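PDB 1E5E: methionine gamma-lyase from Trichomonas vaginalis, which belongs to the Cys/Met metabolism family of pyridoxal phosphate-dependent enzymes and forms an assembly of four chains. Local coordinates for residues T77-A82 with G224-L229; A91-T96 with Q230-V235; D107-G112 with N158-I163; I132-P137 with E167-D172. All blocks are in the same frame, centred on the assembly; numbering follows the deposited sequence.

Contacts 1 and 2 share helix 226-241 and lie about 10 Å apart between centres, meeting where R233 reaches the backbone of C80. Contacts 3 and 4, with centres about 14 Å apart, meet through D107 and T134; they lie about 24 to 25 Å from the first pair, between centres. Along the chain, contacts 1 and 2 cross each other, as do 3 and 4, and both of the latter are nested inside the loops closed by contacts 1 and 2. Within this chain strands 79-83 and 128-132 are outermost in the seven-stranded sheet; contact 1 joins the first to a helix, and contact 4 joins the loop after the second to helix 166-174, while contact 3 carries Y111 and N158 of the ligand pocket.

Contact 1: residues T77-A82 with G224-L229; sequences TEACVA and GKADLL
E78 reaches over to the start of helix 226-241, where its OE1 accepts the backbone N-H of A226 at 2.9 Å. The bond is almost straight (176° at the hydrogen) and uses the anti lone pair, the one away from OE2. A side chain extended beyond CG, with CG beside the backbone N (chi1 -64°), carries the carboxylate that far. K225 holds the N-cap position, so the acidic group stands by the first turn, where the helix dipole would probably stabilise its negative charge. The aliphatic part of K225 leans on the same carboxylate, its CD 3.7 Å from E78 OE1; NZ of K225 stays 4.1 Å from E78 OE2, beyond salt-bridge range.

Van der Waals contacts follow along the strand. CD2 of L229 lies 3.4 Å from the carbonyl O of A79 and also near the A79 methyl, while CG2 of V81 meets CB of L229 at 3.9 Å as the two side chains pass alongside, running opposite ways.

Backbone pairing positions this shell. A79 N gives a bond to G224 O at 2.9 Å, and G224 N returns one to A79 O at 3.0 Å, which makes an antiparallel hydrogen-bonded pair. A79 O is gripped twice, since T77 OG1 reaches it at 2.9 Å from the other face of its plane. Farther along, V81 bonds to I222 through the backbone. Two residues, E78 and A79, stand opposite the single G224, the pattern of a classic beta bulge, here at the border of the seven-stranded sheet where strand 220-224 passes into its helix.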
loop_
_atom_site.group_PDB
_atom_site.type_symbol
_atom_site.label_atom_id
_atom_site.label_comp_id
_atom_site.label_asym_id
_atom_site.label_seq_id
_atom_site.Cartn_x
_atom_site.Cartn_y
_atom_site.Cartn_z
ATOM N N THR A 77 15.377 -25.051 -5.532
ATOM C CA THR A 77 16.394 -24.519 -6.434
ATOM C C THR A 77 17.417 -23.752 -5.605
ATOM O O THR A 77 17.032 -23.353 -4.494
ATOM C CB THR A 77 15.793 -23.608 -7.505
ATOM O OG1 THR A 77 15.090 -22.544 -6.867
ATOM C CG2 THR A 77 14.863 -24.406 -8.431
ATOM N N GLU A 78 18.622 -23.499 -6.083
ATOM C CA GLU A 78 19.530 -22.716 -5.231
ATOM C C GLU A 78 19.033 -21.271 -5.067
ATOM O O GLU A 78 19.366 -20.617 -4.082
ATOM C CB GLU A 78 20.920 -22.619 -5.903
ATOM C CG GLU A 78 21.511 -24.040 -6.005
ATOM C CD GLU A 78 22.872 -24.078 -6.681
ATOM O OE1 GLU A 78 23.308 -23.150 -7.380
ATOM O OE2 GLU A 78 23.540 -25.124 -6.513
ATOM N N ALA A 79 18.395 -20.699 -6.082
ATOM C CA ALA A 79 18.108 -19.275 -6.062
ATOM C C ALA A 79 16.777 -19.026 -6.763
ATOM O O ALA A 79 16.247 -19.918 -7.437
ATOM C CB ALA A 79 19.250 -18.503 -6.726
ATOM N N CYS A 80 16.339 -17.793 -6.663
ATOM C CA CYS A 80 15.121 -17.327 -7.311
ATOM C C CYS A 80 15.256 -15.825 -7.513
ATOM O O CYS A 80 15.780 -15.055 -6.706
ATOM C CB CYS A 80 13.898 -17.690 -6.425
ATOM S SG CYS A 80 12.380 -16.870 -6.982
ATOM N N VAL A 81 14.799 -15.328 -8.636
ATOM C CA VAL A 81 14.769 -13.931 -9.045
ATOM C C VAL A 81 13.297 -13.569 -9.298
ATOM O O VAL A 81 12.644 -14.299 -10.045
ATOM C CB VAL A 81 15.580 -13.736 -10.327
ATOM C CG1 VAL A 81 15.474 -12.312 -10.876
ATOM C CG2 VAL A 81 17.049 -14.099 -10.109
ATOM N N ALA A 82 12.778 -12.555 -8.636
ATOM C CA ALA A 82 11.399 -12.128 -8.857
ATOM C C ALA A 82 11.334 -11.047 -9.903
ATOM O O ALA A 82 12.337 -10.361 -10.067
ATOM C CB ALA A 82 10.724 -11.560 -7.578
ATOM N N GLY A 224 16.304 -21.401 -10.076
ATOM C CA GLY A 224 17.341 -22.254 -10.685
ATOM C C GLY A 224 18.653 -22.072 -9.913
ATOM O O GLY A 224 18.663 -21.680 -8.753
ATOM N N LYS A 225 19.743 -22.421 -10.563
ATOM C CA LYS A 225 21.077 -22.358 -9.995
ATOM C C LYS A 225 21.478 -20.911 -9.730
ATOM O O LYS A 225 21.242 -20.059 -10.566
ATOM C CB LYS A 225 22.142 -22.920 -10.961
ATOM C CG LYS A 225 21.960 -24.370 -11.360
ATOM C CD LYS A 225 22.247 -25.294 -10.177
ATOM C CE LYS A 225 22.024 -26.745 -10.645
ATOM N NZ LYS A 225 22.151 -27.625 -9.438
ATOM N N ALA A 226 22.343 -20.732 -8.757
ATOM C CA ALA A 226 22.832 -19.403 -8.385
ATOM C C ALA A 226 23.647 -18.772 -9.496
ATOM O O ALA A 226 23.532 -17.572 -9.745
ATOM C CB ALA A 226 23.563 -19.555 -7.043
ATOM N N ASP A 227 24.490 -19.543 -10.186
ATOM C CA ASP A 227 25.340 -18.987 -11.233
ATOM C C ASP A 227 24.503 -18.365 -12.344
ATOM O O ASP A 227 24.672 -17.186 -12.683
ATOM C CB ASP A 227 26.263 -20.089 -11.788
ATOM C CG ASP A 227 27.175 -19.676 -12.920
ATOM O OD1 ASP A 227 27.818 -20.589 -13.528
ATOM O OD2 ASP A 227 27.364 -18.478 -13.285
ATOM N N LEU A 228 23.625 -19.183 -12.940
ATOM C CA LEU A 228 22.783 -18.673 -14.009
ATOM C C LEU A 228 21.875 -17.545 -13.531
ATOM O O LEU A 228 21.748 -16.553 -14.229
ATOM C CB LEU A 228 21.951 -19.772 -14.682
ATOM C CG LEU A 228 20.972 -19.220 -15.734
ATOM C CD1 LEU A 228 21.674 -18.657 -16.964
ATOM C CD2 LEU A 228 20.000 -20.322 -16.169
ATOM N N LEU A 229 21.253 -17.653 -12.360
ATOM C CA LEU A 229 20.354 -16.594 -11.917
ATOM C C LEU A 229 21.076 -15.316 -11.571
ATOM O O LEU A 229 20.520 -14.218 -11.769
ATOM C CB LEU A 229 19.504 -17.108 -10.758
ATOM C CG LEU A 229 18.215 -17.770 -11.266
ATOM C CD1 LEU A 229 18.507 -18.996 -12.116
ATOM C CD2 LEU A 229 17.326 -18.127 -10.091
#

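Contact 2: residues A91-T96 with Q230-V235; sequences AATVLT and QQIRMV
T96 and I232 mark the crossing of two helices whose short segments run nearly perpendicular, at 99° between their N-to-C directions, with a closest axis approach of 9.1 Å. The CA atoms of T96 and I232 are 5.6 Å apart, and the side chains of these two residues also cross at about a right angle. T96 straddles the backbone of the other helix: its OG1 rests 3.5 Å from I232 CA, and its CG2, turned anti to its own backbone N, lies 3.8 Å from Q231 O.

I232 answers by spreading its branches along helix 86-97. CG1 meets T96 CB at 3.9 Å. The branch methyl CG2 faces the A92 end, 4.1 Å from A92 CB. An extended second torsion (chi2 169°) sends CD1 on to T93, where it comes within 3.9 Å of OG1. V235 adds a more distant flank beside T96.

The hydroxyls turn back to their own helix. T96 OG1 donates to A92 O, although the modelled length of 2.5 Å is doubtfully short, and T93 OG1 bonds to A89 O. I222 of strand 220-224 touches both T93 and I232. On another flank, L95 O accepts a bond from K124 of the second subunit, and A91 packs on I240 of that subunit.

No hydrogen bond passes between the two segments. Cohesion here therefore rests on dispersion and on the fit of methyl groups to backbone, with threonine polarity spent locally inside helix 86-97.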
loop_
_atom_site.group_PDB
_atom_site.type_symbol
_atom_site.label_atom_id
_atom_site.label_comp_id
_atom_site.label_asym_id
_atom_site.label_seq_id
_atom_site.Cartn_x
_atom_site.Cartn_y
_atom_site.Cartn_z
ATOM N N ALA A 91 11.239 -13.593 -20.339
ATOM C CA ALA A 91 12.082 -12.800 -21.193
ATOM C C ALA A 91 13.444 -12.595 -20.562
ATOM O O ALA A 91 14.463 -12.725 -21.253
ATOM C CB ALA A 91 11.370 -11.469 -21.454
ATOM N N ALA A 92 13.521 -12.283 -19.270
ATOM C CA ALA A 92 14.819 -12.014 -18.649
ATOM C C ALA A 92 15.675 -13.271 -18.698
ATOM O O ALA A 92 16.893 -13.198 -18.832
ATOM C CB ALA A 92 14.667 -11.549 -17.200
ATOM N N THR A 93 15.010 -14.423 -18.545
ATOM C CA THR A 93 15.688 -15.702 -18.616
ATOM C C THR A 93 16.157 -15.969 -20.043
ATOM O O THR A 93 17.358 -16.109 -20.286
ATOM C CB THR A 93 14.717 -16.811 -18.151
ATOM O OG1 THR A 93 14.384 -16.556 -16.768
ATOM C CG2 THR A 93 15.302 -18.199 -18.344
ATOM N N VAL A 94 15.264 -16.037 -21.032
ATOM C CA VAL A 94 15.742 -16.372 -22.364
ATOM C C VAL A 94 16.578 -15.248 -22.966
ATOM O O VAL A 94 17.458 -15.614 -23.754
ATOM C CB VAL A 94 14.658 -16.825 -23.356
ATOM C CG1 VAL A 94 13.843 -17.976 -22.778
ATOM C CG2 VAL A 94 13.763 -15.681 -23.796
ATOM N N LEU A 95 16.445 -13.961 -22.639
ATOM C CA LEU A 95 17.297 -12.935 -23.256
ATOM C C LEU A 95 18.686 -12.896 -22.632
ATOM O O LEU A 95 19.628 -12.376 -23.246
ATOM C CB LEU A 95 16.635 -11.580 -23.284
ATOM C CG LEU A 95 15.342 -11.504 -24.112
ATOM C CD1 LEU A 95 14.707 -10.135 -23.905
ATOM C CD2 LEU A 95 15.609 -11.758 -25.611
ATOM N N THR A 96 18.866 -13.475 -21.444
ATOM C CA THR A 96 20.172 -13.579 -20.838
ATOM C C THR A 96 20.954 -14.735 -21.484
ATOM O O THR A 96 22.147 -14.609 -21.761
ATOM C CB THR A 96 20.085 -13.917 -19.333
ATOM O OG1 THR A 96 19.408 -12.828 -18.682
ATOM C CG2 THR A 96 21.420 -14.111 -18.651
ATOM N N GLN A 230 22.354 -15.447 -11.179
ATOM C CA GLN A 230 23.134 -14.222 -10.959
ATOM C C GLN A 230 23.353 -13.551 -12.304
ATOM O O GLN A 230 23.248 -12.325 -12.448
ATOM C CB GLN A 230 24.365 -14.604 -10.150
ATOM C CG GLN A 230 25.472 -13.575 -10.122
ATOM C CD GLN A 230 25.127 -12.292 -9.407
ATOM O OE1 GLN A 230 24.190 -12.193 -8.622
ATOM N NE2 GLN A 230 25.900 -11.220 -9.666
ATOM N N GLN A 231 23.540 -14.318 -13.383
ATOM C CA GLN A 231 23.673 -13.685 -14.692
ATOM C C GLN A 231 22.349 -13.047 -15.114
ATOM O O GLN A 231 22.302 -11.949 -15.699
ATOM C CB GLN A 231 24.185 -14.656 -15.761
ATOM C CG GLN A 231 25.361 -15.561 -15.460
ATOM C CD GLN A 231 25.553 -16.663 -16.497
ATOM O OE1 GLN A 231 25.690 -17.863 -16.197
ATOM N NE2 GLN A 231 25.513 -16.263 -17.773
ATOM N N ILE A 232 21.234 -13.748 -14.892
ATOM C CA ILE A 232 19.915 -13.212 -15.252
ATOM C C ILE A 232 19.608 -11.915 -14.502
ATOM O O ILE A 232 19.091 -10.953 -15.069
ATOM C CB ILE A 232 18.792 -14.241 -14.925
ATOM C CG1 ILE A 232 18.926 -15.436 -15.888
ATOM C CG2 ILE A 232 17.391 -13.620 -14.965
ATOM C CD1 ILE A 232 18.057 -16.635 -15.521
ATOM N N ARG A 233 20.018 -11.833 -13.250
ATOM C CA ARG A 233 19.775 -10.637 -12.435
ATOM C C ARG A 233 20.626 -9.477 -12.932
ATOM O O ARG A 233 20.109 -8.397 -13.208
ATOM C CB ARG A 233 19.928 -11.025 -10.964
ATOM C CG ARG A 233 20.232 -10.031 -9.913
ATOM C CD ARG A 233 19.779 -10.265 -8.499
ATOM N NE ARG A 233 19.654 -11.638 -7.987
ATOM C CZ ARG A 233 18.493 -11.960 -7.362
ATOM N NH1 ARG A 233 17.541 -11.045 -7.277
ATOM N NH2 ARG A 233 18.273 -13.187 -6.877
ATOM N N MET A 234 21.894 -9.726 -13.275
ATOM C CA MET A 234 22.785 -8.664 -13.685
ATOM C C MET A 234 22.599 -8.253 -15.129
ATOM O O MET A 234 22.963 -7.141 -15.445
ATOM C CB MET A 234 24.243 -8.990 -13.391
ATOM C CG MET A 234 24.493 -8.947 -11.879
ATOM S SD MET A 234 23.552 -7.781 -10.873
ATOM C CE MET A 234 24.681 -6.402 -10.746
ATOM N N VAL A 235 22.116 -9.097 -16.017
ATOM C CA VAL A 235 21.843 -8.780 -17.404
ATOM C C VAL A 235 20.354 -8.716 -17.712
ATOM O O VAL A 235 19.870 -7.683 -18.160
ATOM C CB VAL A 235 22.491 -9.835 -18.321
ATOM C CG1 VAL A 235 22.161 -9.606 -19.785
ATOM C CG2 VAL A 235 24.011 -9.828 -18.123
#

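Contact 3: residues D107-G112 with N158-I163; sequences DECLYG and NPTLKI. With PPJ (N-(hydroxy{3-hydroxy-2-methyl-5-[(phosphonooxy)methyl]pyridin-4-yl}methyl)norvaline), chain C.
Y111 and N158 lie side by side and point the same way, with ring and amide planes only 15° apart. ND2 of N158 comes within 3.3 Å of Y111 CD1 and bonds to the bound PPJ: its N-H to PPJ O, 3.2 Å long, is fairly straight at 163°, whereas that to PPJ O3 is weak. R373 holds the other end of the amide, through N158 OD1, which should fix its rotation. PPJ N sits over one face of the tyrosine ring, 3.0 Å above its plane and offset toward the rim. The model also has a covalent bond from Y111 OH to PPJ CG, and R58 of the second subunit hydrogen-bonds to the same OH.

Both loops follow strands of the large sheet, as expected for a pocket at strand ends in the fold type I (aspartate aminotransferase-like) PLP-dependent enzymes; a cis peptide precedes P159. Between the pocket and the D107–K162 salt bridge, SG of C109 fits against P159 CD at 4.0 Å and near T160.

D107 and K162 approach from opposite directions. NZ of K162 meets OD1 of D107 on its syn lone pair at 2.8 Å, with a weak second bond to OD2. On the anti side, OD1 also takes the N-H of C109 at 2.6 Å, an Asx turn. T134 OG1 bonds to OD2; N133 OD1 and a water linking to E108 OE2 engage the lysine NZ as well.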
loop_
_atom_site.group_PDB
_atom_site.type_symbol
_atom_site.label_atom_id
_atom_site.label_comp_id
_atom_site.label_asym_id
_atom_site.label_seq_id
_atom_site.Cartn_x
_atom_site.Cartn_y
_atom_site.Cartn_z
ATOM N N ASP A 107 7.852 -26.105 -27.006
ATOM C CA ASP A 107 6.631 -26.874 -27.253
ATOM C C ASP A 107 5.789 -25.841 -27.995
ATOM O O ASP A 107 5.920 -24.645 -27.683
ATOM C CB ASP A 107 5.901 -27.372 -26.040
ATOM C CG ASP A 107 4.796 -28.369 -26.386
ATOM O OD1 ASP A 107 3.686 -27.904 -26.728
ATOM O OD2 ASP A 107 5.068 -29.590 -26.312
ATOM N N GLU A 108 5.010 -26.305 -28.947
ATOM C CA GLU A 108 4.111 -25.410 -29.662
ATOM C C GLU A 108 2.901 -25.033 -28.846
ATOM O O GLU A 108 2.216 -24.096 -29.271
ATOM C CB GLU A 108 3.609 -26.124 -30.947
ATOM C CG GLU A 108 2.807 -27.381 -30.662
ATOM C CD GLU A 108 2.306 -28.113 -31.914
ATOM O OE1 GLU A 108 1.826 -27.535 -32.915
ATOM O OE2 GLU A 108 2.254 -29.352 -31.831
ATOM N N CYS A 109 2.531 -25.787 -27.799
ATOM C CA CYS A 109 1.345 -25.326 -27.065
ATOM C C CYS A 109 1.787 -24.522 -25.845
ATOM O O CYS A 109 2.057 -25.135 -24.787
ATOM C CB CYS A 109 0.416 -26.455 -26.626
ATOM S SG CYS A 109 -1.161 -25.848 -25.953
ATOM N N LEU A 110 1.810 -23.218 -25.964
ATOM C CA LEU A 110 2.211 -22.315 -24.908
ATOM C C LEU A 110 1.127 -21.243 -24.718
ATOM O O LEU A 110 0.242 -20.967 -25.551
ATOM C CB LEU A 110 3.445 -21.514 -25.330
ATOM C CG LEU A 110 4.694 -22.199 -25.857
ATOM C CD1 LEU A 110 5.763 -21.209 -26.272
ATOM C CD2 LEU A 110 5.227 -23.157 -24.775
ATOM N N TYR A 111 1.334 -20.592 -23.584
ATOM C CA TYR A 111 0.566 -19.347 -23.376
ATOM C C TYR A 111 0.710 -18.468 -24.609
ATOM O O TYR A 111 1.815 -18.263 -25.098
ATOM C CB TYR A 111 1.119 -18.648 -22.135
ATOM C CG TYR A 111 0.472 -17.320 -21.886
ATOM C CD1 TYR A 111 -0.920 -17.178 -21.922
ATOM C CD2 TYR A 111 1.239 -16.204 -21.617
ATOM C CE1 TYR A 111 -1.511 -15.967 -21.685
ATOM C CE2 TYR A 111 0.666 -14.972 -21.353
ATOM C CZ TYR A 111 -0.706 -14.863 -21.392
ATOM O OH TYR A 111 -1.259 -13.623 -21.116
ATOM N N GLY A 112 -0.359 -17.831 -25.048
ATOM C CA GLY A 112 -0.273 -16.975 -26.221
ATOM C C GLY A 112 0.877 -15.982 -26.278
ATOM O O GLY A 112 1.604 -15.956 -27.293
ATOM N N ASN A 158 -0.893 -24.483 -21.452
ATOM C CA ASN A 158 -1.920 -23.436 -21.483
ATOM C C ASN A 158 -2.318 -23.258 -22.931
ATOM O O ASN A 158 -1.442 -22.853 -23.698
ATOM C CB ASN A 158 -1.327 -22.145 -20.901
ATOM C CG ASN A 158 -2.328 -21.003 -20.868
ATOM O OD1 ASN A 158 -3.494 -21.168 -21.276
ATOM N ND2 ASN A 158 -1.886 -19.859 -20.333
ATOM N N PRO A 159 -3.536 -23.562 -23.317
ATOM C CA PRO A 159 -4.615 -23.934 -22.435
ATOM C C PRO A 159 -5.162 -25.347 -22.550
ATOM O O PRO A 159 -6.146 -25.669 -21.868
ATOM C CB PRO A 159 -5.682 -22.969 -22.992
ATOM C CG PRO A 159 -5.537 -23.139 -24.477
ATOM C CD PRO A 159 -4.055 -23.385 -24.715
ATOM N N THR A 160 -4.581 -26.208 -23.364
ATOM C CA THR A 160 -5.131 -27.571 -23.534
ATOM C C THR A 160 -4.909 -28.551 -22.392
ATOM O O THR A 160 -5.612 -29.564 -22.258
ATOM C CB THR A 160 -4.573 -28.152 -24.837
ATOM O OG1 THR A 160 -3.172 -28.362 -24.633
ATOM C CG2 THR A 160 -4.725 -27.119 -25.984
ATOM N N LEU A 161 -3.996 -28.267 -21.463
ATOM C CA LEU A 161 -3.605 -29.060 -20.340
ATOM C C LEU A 161 -2.895 -30.343 -20.789
ATOM O O LEU A 161 -2.786 -31.337 -20.073
ATOM C CB LEU A 161 -4.757 -29.386 -19.376
ATOM C CG LEU A 161 -5.619 -28.173 -18.959
ATOM C CD1 LEU A 161 -6.712 -28.569 -17.974
ATOM C CD2 LEU A 161 -4.724 -27.056 -18.412
ATOM N N LYS A 162 -2.224 -30.253 -21.947
ATOM C CA LYS A 162 -1.461 -31.384 -22.467
ATOM C C LYS A 162 -0.360 -31.713 -21.449
ATOM O O LYS A 162 0.261 -30.778 -20.938
ATOM C CB LYS A 162 -0.880 -31.157 -23.842
ATOM C CG LYS A 162 0.176 -32.140 -24.333
ATOM C CD LYS A 162 0.709 -31.703 -25.705
ATOM C CE LYS A 162 1.531 -30.421 -25.654
ATOM N NZ LYS A 162 2.306 -30.311 -26.970
ATOM N N ILE A 163 -0.153 -32.993 -21.160
ATOM C CA ILE A 163 0.890 -33.332 -20.209
ATOM C C ILE A 163 2.188 -33.645 -20.920
ATOM O O ILE A 163 2.142 -34.300 -21.947
ATOM C CB ILE A 163 0.495 -34.590 -19.370
ATOM C CG1 ILE A 163 -0.864 -34.334 -18.720
ATOM C CG2 ILE A 163 1.564 -34.957 -18.361
ATOM C CD1 ILE A 163 -0.896 -33.217 -17.709
HETATM N N1 PPJ C . 3.136 -18.175 -18.195
HETATM C C2 PPJ C . 1.911 -18.738 -18.135
HETATM C C6 PPJ C . 3.280 -16.838 -18.417
HETATM C C2A PPJ C . 1.632 -20.100 -18.341
HETATM C C3 PPJ C . 0.822 -17.843 -18.130
HETATM O O3 PPJ C . -0.351 -18.411 -18.213
HETATM C C4 PPJ C . 0.972 -16.453 -18.146
HETATM C C4A PPJ C . -0.203 -15.644 -18.147
HETATM C C5 PPJ C . 2.235 -15.902 -18.360
HETATM N N PPJ C . -1.397 -16.063 -18.606
HETATM C C5A PPJ C . 2.545 -14.509 -18.227
HETATM O OP4 PPJ C . 2.528 -14.188 -16.976
HETATM P P PPJ C . 2.146 -12.661 -16.733
HETATM O OP1 PPJ C . 2.287 -12.457 -15.159
HETATM O OP2 PPJ C . 0.689 -12.415 -17.230
HETATM O OP3 PPJ C . 3.139 -11.676 -17.494
HETATM C CA PPJ C . -2.554 -15.345 -18.535
HETATM C CB PPJ C . -2.607 -13.919 -18.888
HETATM C C PPJ C . -3.689 -16.049 -19.039
HETATM C CG PPJ C . -2.420 -13.435 -20.280
HETATM C CD PPJ C . -3.724 -13.123 -20.846
HETATM O O PPJ C . -3.490 -17.208 -19.555
HETATM O OXT PPJ C . -4.893 -15.805 -18.593
HETATM O O HOH W 1 0.398 -29.881 -29.318
#

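Contact 4: residues I132-P137 with E167-D172; sequences INTAIP and ERVCKD
R168 meets the loop 132-137 with both edge and face of its guanidinium. The polar part is one weak hydrogen bond: NH2 of R168 donates an N-H to A135 O at 2.8 Å, with an N-H...O angle of only 119°, and the oxygen lies at the edge of the group, near its plane. Over a face, the ring of P137 supplies van der Waals contact, its CG 3.8 Å above the centre of the guanidinium. A bend at chi3 (68°) in R168 turns the flat group to serve both partners.

Van der Waals contact also comes from V169, whose CG2 lies 3.6 Å from T134 O and 4.0 Å from T134 CB.

Bonds inside the loop set the shape against which R168 lies. N133 to I136 is a type I turn, closed by I136 N to N133 O at 3.2 Å, and N133 OD1 accepts from A135 N at 3.0 Å, an Asx turn.

Beyond the segments, T134 and V169 both touch F153 of strand 148-154, and T134 also packs on V140 of helix 139-143, so the loop after border strand 128-132 is wedged between that helix, helix 166-174 and the sheet.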
loop_
_atom_site.group_PDB
_atom_site.type_symbol
_atom_site.label_atom_id
_atom_site.label_comp_id
_atom_site.label_asym_id
_atom_site.label_seq_id
_atom_site.Cartn_x
_atom_site.Cartn_y
_atom_site.Cartn_z
ATOM N N ILE A 132 7.677 -27.507 -31.579
ATOM C CA ILE A 132 7.384 -28.923 -31.797
ATOM C C ILE A 132 6.434 -29.462 -30.747
ATOM O O ILE A 132 6.057 -28.713 -29.852
ATOM C CB ILE A 132 8.688 -29.738 -31.709
ATOM C CG1 ILE A 132 9.310 -29.608 -30.320
ATOM C CG2 ILE A 132 9.681 -29.314 -32.786
ATOM C CD1 ILE A 132 10.442 -30.595 -30.057
ATOM N N ASN A 133 6.027 -30.727 -30.853
ATOM C CA ASN A 133 5.201 -31.350 -29.820
ATOM C C ASN A 133 6.205 -32.094 -28.939
ATOM O O ASN A 133 6.638 -33.225 -29.251
ATOM C CB ASN A 133 4.104 -32.287 -30.317
ATOM C CG ASN A 133 3.135 -32.736 -29.229
ATOM O OD1 ASN A 133 3.467 -32.605 -28.052
ATOM N ND2 ASN A 133 1.936 -33.223 -29.571
ATOM N N THR A 134 6.598 -31.471 -27.806
ATOM C CA THR A 134 7.613 -32.149 -26.982
ATOM C C THR A 134 6.986 -33.329 -26.254
ATOM O O THR A 134 7.716 -34.145 -25.714
ATOM C CB THR A 134 8.258 -31.229 -25.936
ATOM O OG1 THR A 134 7.181 -30.839 -25.042
ATOM C CG2 THR A 134 8.891 -30.009 -26.583
ATOM N N ALA A 135 5.672 -33.514 -26.237
ATOM C CA ALA A 135 5.006 -34.645 -25.627
ATOM C C ALA A 135 5.209 -35.919 -26.448
ATOM O O ALA A 135 5.074 -37.021 -25.906
ATOM C CB ALA A 135 3.521 -34.395 -25.421
ATOM N N ILE A 136 5.610 -35.807 -27.699
ATOM C CA ILE A 136 5.869 -36.943 -28.578
ATOM C C ILE A 136 7.302 -37.430 -28.596
ATOM O O ILE A 136 8.245 -36.760 -29.006
ATOM C CB ILE A 136 5.452 -36.551 -30.024
ATOM C CG1 ILE A 136 3.963 -36.202 -29.951
ATOM C CG2 ILE A 136 5.748 -37.692 -30.993
ATOM C CD1 ILE A 136 3.261 -35.792 -31.198
ATOM N N PRO A 137 7.510 -38.678 -28.171
ATOM C CA PRO A 137 8.813 -39.316 -28.193
ATOM C C PRO A 137 9.549 -39.022 -29.485
ATOM O O PRO A 137 8.997 -39.106 -30.584
ATOM C CB PRO A 137 8.464 -40.792 -28.142
ATOM C CG PRO A 137 7.155 -40.880 -27.430
ATOM C CD PRO A 137 6.436 -39.590 -27.701
ATOM N N GLU A 167 10.882 -35.829 -17.524
ATOM C CA GLU A 167 12.121 -36.604 -17.442
ATOM C C GLU A 167 12.637 -36.991 -18.840
ATOM O O GLU A 167 13.824 -36.828 -19.132
ATOM C CB GLU A 167 11.956 -37.848 -16.602
ATOM C CG GLU A 167 13.307 -38.501 -16.345
ATOM C CD GLU A 167 13.221 -39.491 -15.214
ATOM O OE1 GLU A 167 12.142 -39.680 -14.597
ATOM O OE2 GLU A 167 14.278 -40.062 -14.890
ATOM N N ARG A 168 11.710 -37.408 -19.700
ATOM C CA ARG A 168 12.043 -37.769 -21.054
ATOM C C ARG A 168 12.605 -36.610 -21.863
ATOM O O ARG A 168 13.615 -36.804 -22.549
ATOM C CB ARG A 168 10.860 -38.316 -21.876
ATOM C CG ARG A 168 11.459 -39.075 -23.078
ATOM C CD ARG A 168 10.392 -39.873 -23.823
ATOM N NE ARG A 168 9.480 -38.926 -24.480
ATOM C CZ ARG A 168 8.173 -38.966 -24.169
ATOM N NH1 ARG A 168 7.695 -39.840 -23.277
ATOM N NH2 ARG A 168 7.389 -38.089 -24.776
ATOM N N VAL A 169 11.931 -35.459 -21.779
ATOM C CA VAL A 169 12.383 -34.295 -22.504
ATOM C C VAL A 169 13.782 -33.930 -22.002
ATOM O O VAL A 169 14.646 -33.580 -22.809
ATOM C CB VAL A 169 11.388 -33.132 -22.344
ATOM C CG1 VAL A 169 11.954 -31.787 -22.792
ATOM C CG2 VAL A 169 10.069 -33.414 -23.078
ATOM N N CYS A 170 14.005 -33.959 -20.693
ATOM C CA CYS A 170 15.314 -33.587 -20.182
ATOM C C CYS A 170 16.409 -34.539 -20.647
ATOM O O CYS A 170 17.487 -34.084 -21.034
ATOM C CB CYS A 170 15.295 -33.462 -18.651
ATOM S SG CYS A 170 14.319 -32.028 -18.137
ATOM N N LYS A 171 16.157 -35.851 -20.612
ATOM C CA LYS A 171 17.207 -36.783 -21.073
ATOM C C LYS A 171 17.520 -36.554 -22.544
ATOM O O LYS A 171 18.678 -36.428 -22.902
ATOM C CB LYS A 171 16.818 -38.235 -20.835
ATOM C CG LYS A 171 16.707 -38.525 -19.324
ATOM C CD LYS A 171 16.146 -39.944 -19.275
ATOM C CE LYS A 171 16.059 -40.565 -17.899
ATOM N NZ LYS A 171 15.087 -41.719 -17.996
ATOM N N ASP A 172 16.526 -36.335 -23.389
ATOM C CA ASP A 172 16.798 -35.980 -24.771
ATOM C C ASP A 172 17.541 -34.649 -24.942
ATOM O O ASP A 172 18.491 -34.551 -25.728
ATOM C CB ASP A 172 15.467 -36.003 -25.530
ATOM C CG ASP A 172 14.936 -37.431 -25.657
ATOM O OD1 ASP A 172 15.500 -38.472 -25.234
ATOM O OD2 ASP A 172 13.813 -37.535 -26.169
#